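PDB 3Q3W: 3-isopropylmalate dehydratase small subunit from Campylobacter jejuni, which catalyses, as the small subunit of isopropylmalate isomerase, the interconversion of 2-isopropylmalate and 3-isopropylmalate via 2-isopropylmaleate. Local coordinates for residues E69-N81 / K128-K140. Residues are numbered along the deposited sequence; the frame is centred on the assembly and turned at random. Where two conformers were deposited one is given.
Sequences EYQNSSILVSFEN and KDEVLEIVDELKK
The F79 ring carries the ammonium of K128 over one face, NZ 4.4 Å from the ring centroid and 24° off its normal, a cation-pi contact of the modelled conformer, one of two. V131 CG1 comes to the ring edge near its plane, and L132 CD1 approaches obliquely, 3.7 Å from F79 CE1. In that conformer K128 NZ also donates to E80 OE1 at 2.8 Å, on the syn lone pair, in a salt bridge; bends at chi2 and chi3 bring the lysine round to both partners. V77 points from strand 73-78 into helix 128-140. Its CG1, anti to the backbone N (chi1 -173°), lies 3.7 Å from both I134 CG2 and V135 CG2, while V77 CG2 meets L138 CD2 at 4.1 Å. The Y70 hydroxyl makes van der Waals contact with L138 O and K139 CA; K144 NZ hydrogen-bonds L138 O and, weakly, Y70 OH. The helix crosses this strand of the mixed sheet, in the aconitase C-terminal domain family, at -119°; F162 of strand 160-163 touches I134, and F157 of strand 154-157 touches L138. V131 CG1 abuts S78 O at 3.3 Å, a buried carbonyl without a polar partner. An apolar centre is thus flanked by a lysine charge that E80 probably balances, at least in the modelled conformer.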
# COMPACT_ATOMS: atom_id res chain seq x y z
N GLU A 69 1.42 -16.86 -4.29
CA GLU A 69 0.99 -16.76 -2.89
C GLU A 69 0.48 -15.35 -2.60
O GLU A 69 -0.35 -15.14 -1.70
CB GLU A 69 2.13 -17.12 -1.94
CG GLU A 69 2.47 -18.59 -1.96
CD GLU A 69 3.30 -19.04 -3.15
OE1 GLU A 69 3.87 -18.21 -3.95
OE2 GLU A 69 3.40 -20.26 -3.28
N TYR A 70 0.92 -14.39 -3.41
CA TYR A 70 0.50 -12.99 -3.28
C TYR A 70 -0.47 -12.44 -4.35
O TYR A 70 -0.66 -11.20 -4.48
CB TYR A 70 1.73 -12.10 -3.13
CG TYR A 70 2.55 -12.47 -1.89
CD1 TYR A 70 2.04 -12.27 -0.62
CD2 TYR A 70 3.81 -13.05 -2.01
CE1 TYR A 70 2.78 -12.63 0.52
CE2 TYR A 70 4.57 -13.43 -0.88
CZ TYR A 70 4.04 -13.21 0.39
OH TYR A 70 4.77 -13.53 1.49
N GLN A 71 -1.15 -13.35 -5.04
CA GLN A 71 -2.15 -12.94 -6.00
C GLN A 71 -3.23 -12.21 -5.25
O GLN A 71 -3.52 -12.52 -4.08
CB GLN A 71 -2.81 -14.12 -6.65
CG GLN A 71 -2.12 -14.58 -7.87
CD GLN A 71 -2.87 -15.76 -8.48
OE1 GLN A 71 -3.01 -15.86 -9.68
NE2 GLN A 71 -3.40 -16.64 -7.62
N ASN A 72 -3.83 -11.24 -5.94
CA ASN A 72 -4.89 -10.43 -5.37
C ASN A 72 -4.51 -9.69 -4.07
O ASN A 72 -5.36 -9.48 -3.19
CB ASN A 72 -6.16 -11.27 -5.16
CG ASN A 72 -7.03 -11.24 -6.37
OD1 ASN A 72 -6.69 -11.82 -7.41
ND2 ASN A 72 -8.13 -10.51 -6.28
N SER A 73 -3.27 -9.24 -3.97
CA SER A 73 -2.84 -8.48 -2.78
C SER A 73 -3.63 -7.19 -2.68
O SER A 73 -3.82 -6.51 -3.70
CB SER A 73 -1.33 -8.19 -2.84
OG SER A 73 -0.57 -9.34 -2.52
N SER A 74 -4.11 -6.86 -1.48
CA SER A 74 -4.76 -5.57 -1.23
C SER A 74 -4.18 -4.82 -0.04
O SER A 74 -4.61 -3.67 0.28
CB SER A 74 -6.29 -5.74 -1.09
OG SER A 74 -6.64 -6.55 0.02
N ILE A 75 -3.19 -5.44 0.60
CA ILE A 75 -2.38 -4.82 1.67
C ILE A 75 -0.89 -5.03 1.44
O ILE A 75 -0.46 -6.14 1.05
CB ILE A 75 -2.73 -5.47 3.04
CG1 ILE A 75 -4.18 -5.19 3.38
CG2 ILE A 75 -1.85 -4.93 4.14
CD1 ILE A 75 -4.78 -6.10 4.49
N LEU A 76 -0.10 -3.99 1.69
CA LEU A 76 1.36 -4.06 1.57
C LEU A 76 1.98 -3.85 2.93
O LEU A 76 1.45 -3.09 3.74
CB LEU A 76 1.90 -3.02 0.59
CG LEU A 76 1.46 -3.09 -0.89
CD1 LEU A 76 2.14 -1.97 -1.71
CD2 LEU A 76 1.71 -4.45 -1.52
N VAL A 77 3.07 -4.56 3.19
CA VAL A 77 3.85 -4.34 4.38
C VAL A 77 5.26 -4.02 3.94
O VAL A 77 5.94 -4.85 3.31
CB VAL A 77 3.83 -5.58 5.26
CG1 VAL A 77 4.50 -5.27 6.62
CG2 VAL A 77 2.42 -6.01 5.46
N SER A 78 5.71 -2.81 4.23
CA SER A 78 7.03 -2.34 3.83
C SER A 78 7.83 -1.73 4.97
O SER A 78 7.41 -1.73 6.11
CB SER A 78 6.90 -1.31 2.72
OG SER A 78 8.06 -1.28 1.91
N PHE A 79 9.01 -1.23 4.66
CA PHE A 79 9.87 -0.70 5.67
C PHE A 79 9.75 0.81 5.62
O PHE A 79 8.79 1.34 5.04
CB PHE A 79 11.30 -1.19 5.47
CG PHE A 79 11.50 -2.68 5.66
CD1 PHE A 79 10.67 -3.44 6.46
CD2 PHE A 79 12.61 -3.30 5.08
CE1 PHE A 79 10.91 -4.77 6.65
CE2 PHE A 79 12.87 -4.64 5.27
CZ PHE A 79 12.02 -5.37 6.05
N GLU A 80 10.69 1.51 6.26
CA GLU A 80 10.52 2.92 6.56
C GLU A 80 10.57 3.82 5.36
O GLU A 80 11.14 3.49 4.34
CB GLU A 80 11.56 3.42 7.59
CG GLU A 80 13.04 3.03 7.30
CD GLU A 80 13.49 1.78 8.07
OE1 GLU A 80 12.84 0.71 7.94
OE2 GLU A 80 14.50 1.87 8.81
N ASN A 81 9.98 5.01 5.55
CA ASN A 81 9.98 6.09 4.59
C ASN A 81 9.38 5.65 3.27
O ASN A 81 9.88 5.96 2.19
CB ASN A 81 11.39 6.70 4.43
CG ASN A 81 11.38 8.03 3.69
OD1 ASN A 81 10.43 8.81 3.78
ND2 ASN A 81 12.43 8.29 2.93
N LYS A 128 8.59 -0.27 14.27
CA LYS A 128 9.41 -1.08 13.38
C LYS A 128 9.46 -2.54 13.84
O LYS A 128 9.40 -3.45 13.02
CB LYS A 128 10.81 -0.46 13.23
CG LYS A 128 11.96 -1.45 13.07
CD LYS A 128 12.78 -1.20 11.82
CE LYS A 128 12.15 -1.87 10.63
NZ LYS A 128 12.98 -1.68 9.40
N ASP A 129 9.54 -2.75 15.16
CA ASP A 129 9.48 -4.11 15.70
C ASP A 129 8.21 -4.83 15.27
O ASP A 129 8.25 -6.01 14.96
CB ASP A 129 9.61 -4.13 17.24
CG ASP A 129 8.34 -3.71 17.98
OD1 ASP A 129 7.79 -4.54 18.74
OD2 ASP A 129 7.90 -2.54 17.83
N GLU A 130 7.10 -4.11 15.24
CA GLU A 130 5.83 -4.73 14.89
C GLU A 130 5.83 -5.04 13.37
O GLU A 130 5.40 -6.11 12.98
CB GLU A 130 4.65 -3.83 15.26
CG GLU A 130 4.36 -3.63 16.82
CD GLU A 130 3.26 -2.55 17.09
OE1 GLU A 130 3.06 -1.68 16.22
OE2 GLU A 130 2.60 -2.58 18.17
N VAL A 131 6.36 -4.13 12.56
CA VAL A 131 6.50 -4.36 11.10
C VAL A 131 7.37 -5.60 10.82
O VAL A 131 7.04 -6.41 9.98
CB VAL A 131 7.10 -3.13 10.36
CG1 VAL A 131 7.28 -3.43 8.88
CG2 VAL A 131 6.23 -1.86 10.55
N LEU A 132 8.45 -5.76 11.59
CA LEU A 132 9.45 -6.78 11.35
C LEU A 132 8.87 -8.15 11.63
O LEU A 132 9.09 -9.13 10.90
CB LEU A 132 10.66 -6.52 12.25
CG LEU A 132 12.00 -6.37 11.54
CD1 LEU A 132 11.82 -5.88 10.11
CD2 LEU A 132 12.92 -5.43 12.35
N GLU A 133 8.10 -8.18 12.72
CA GLU A 133 7.35 -9.34 13.15
C GLU A 133 6.29 -9.74 12.13
O GLU A 133 6.15 -10.91 11.84
CB GLU A 133 6.70 -9.02 14.50
CG GLU A 133 5.66 -9.98 15.05
CD GLU A 133 5.27 -9.65 16.50
OE1 GLU A 133 5.48 -8.52 16.95
OE2 GLU A 133 4.73 -10.52 17.21
N ILE A 134 5.51 -8.78 11.66
CA ILE A 134 4.50 -9.02 10.59
C ILE A 134 5.09 -9.69 9.35
O ILE A 134 4.60 -10.70 8.95
CB ILE A 134 3.78 -7.72 10.20
CG1 ILE A 134 2.75 -7.39 11.27
CG2 ILE A 134 3.08 -7.83 8.88
CD1 ILE A 134 2.35 -5.96 11.27
N VAL A 135 6.15 -9.10 8.81
CA VAL A 135 6.82 -9.57 7.65
C VAL A 135 7.27 -10.99 7.84
O VAL A 135 6.93 -11.84 7.00
CB VAL A 135 8.02 -8.71 7.31
CG1 VAL A 135 8.89 -9.44 6.23
CG2 VAL A 135 7.56 -7.33 6.81
N ASP A 136 7.93 -11.28 8.98
CA ASP A 136 8.46 -12.62 9.21
C ASP A 136 7.34 -13.64 9.17
O ASP A 136 7.41 -14.67 8.50
CB ASP A 136 9.15 -12.75 10.55
CG ASP A 136 9.66 -14.15 10.76
OD1 ASP A 136 9.10 -14.88 11.60
OD2 ASP A 136 10.58 -14.52 10.03
N GLU A 137 6.28 -13.36 9.89
CA GLU A 137 5.18 -14.30 9.93
C GLU A 137 4.48 -14.42 8.56
O GLU A 137 4.07 -15.51 8.17
CB GLU A 137 4.21 -13.83 11.00
CG GLU A 137 2.89 -14.56 11.08
CD GLU A 137 2.99 -15.93 11.64
OE1 GLU A 137 3.90 -16.17 12.47
OE2 GLU A 137 2.15 -16.78 11.26
N LEU A 138 4.32 -13.30 7.86
CA LEU A 138 3.57 -13.28 6.61
C LEU A 138 4.25 -14.13 5.55
O LEU A 138 3.60 -14.86 4.77
CB LEU A 138 3.43 -11.82 6.11
CG LEU A 138 2.45 -11.53 4.96
CD1 LEU A 138 1.06 -12.14 5.17
CD2 LEU A 138 2.39 -10.02 4.86
N LYS A 139 5.56 -14.04 5.52
CA LYS A 139 6.33 -14.81 4.60
C LYS A 139 6.24 -16.27 4.88
O LYS A 139 6.07 -17.09 3.96
CB LYS A 139 7.76 -14.42 4.72
CG LYS A 139 8.03 -13.05 4.21
CD LYS A 139 9.52 -12.87 4.09
CE LYS A 139 10.24 -12.91 5.41
NZ LYS A 139 11.66 -12.63 5.10
N LYS A 140 6.37 -16.61 6.17
CA LYS A 140 6.27 -17.98 6.61
C LYS A 140 4.88 -18.57 6.42
O LYS A 140 4.77 -19.78 6.21
CB LYS A 140 6.64 -18.13 8.08
CG LYS A 140 8.10 -17.91 8.36
CD LYS A 140 8.34 -18.07 9.83
CE LYS A 140 9.82 -17.94 10.15
NZ LYS A 140 10.08 -17.82 11.60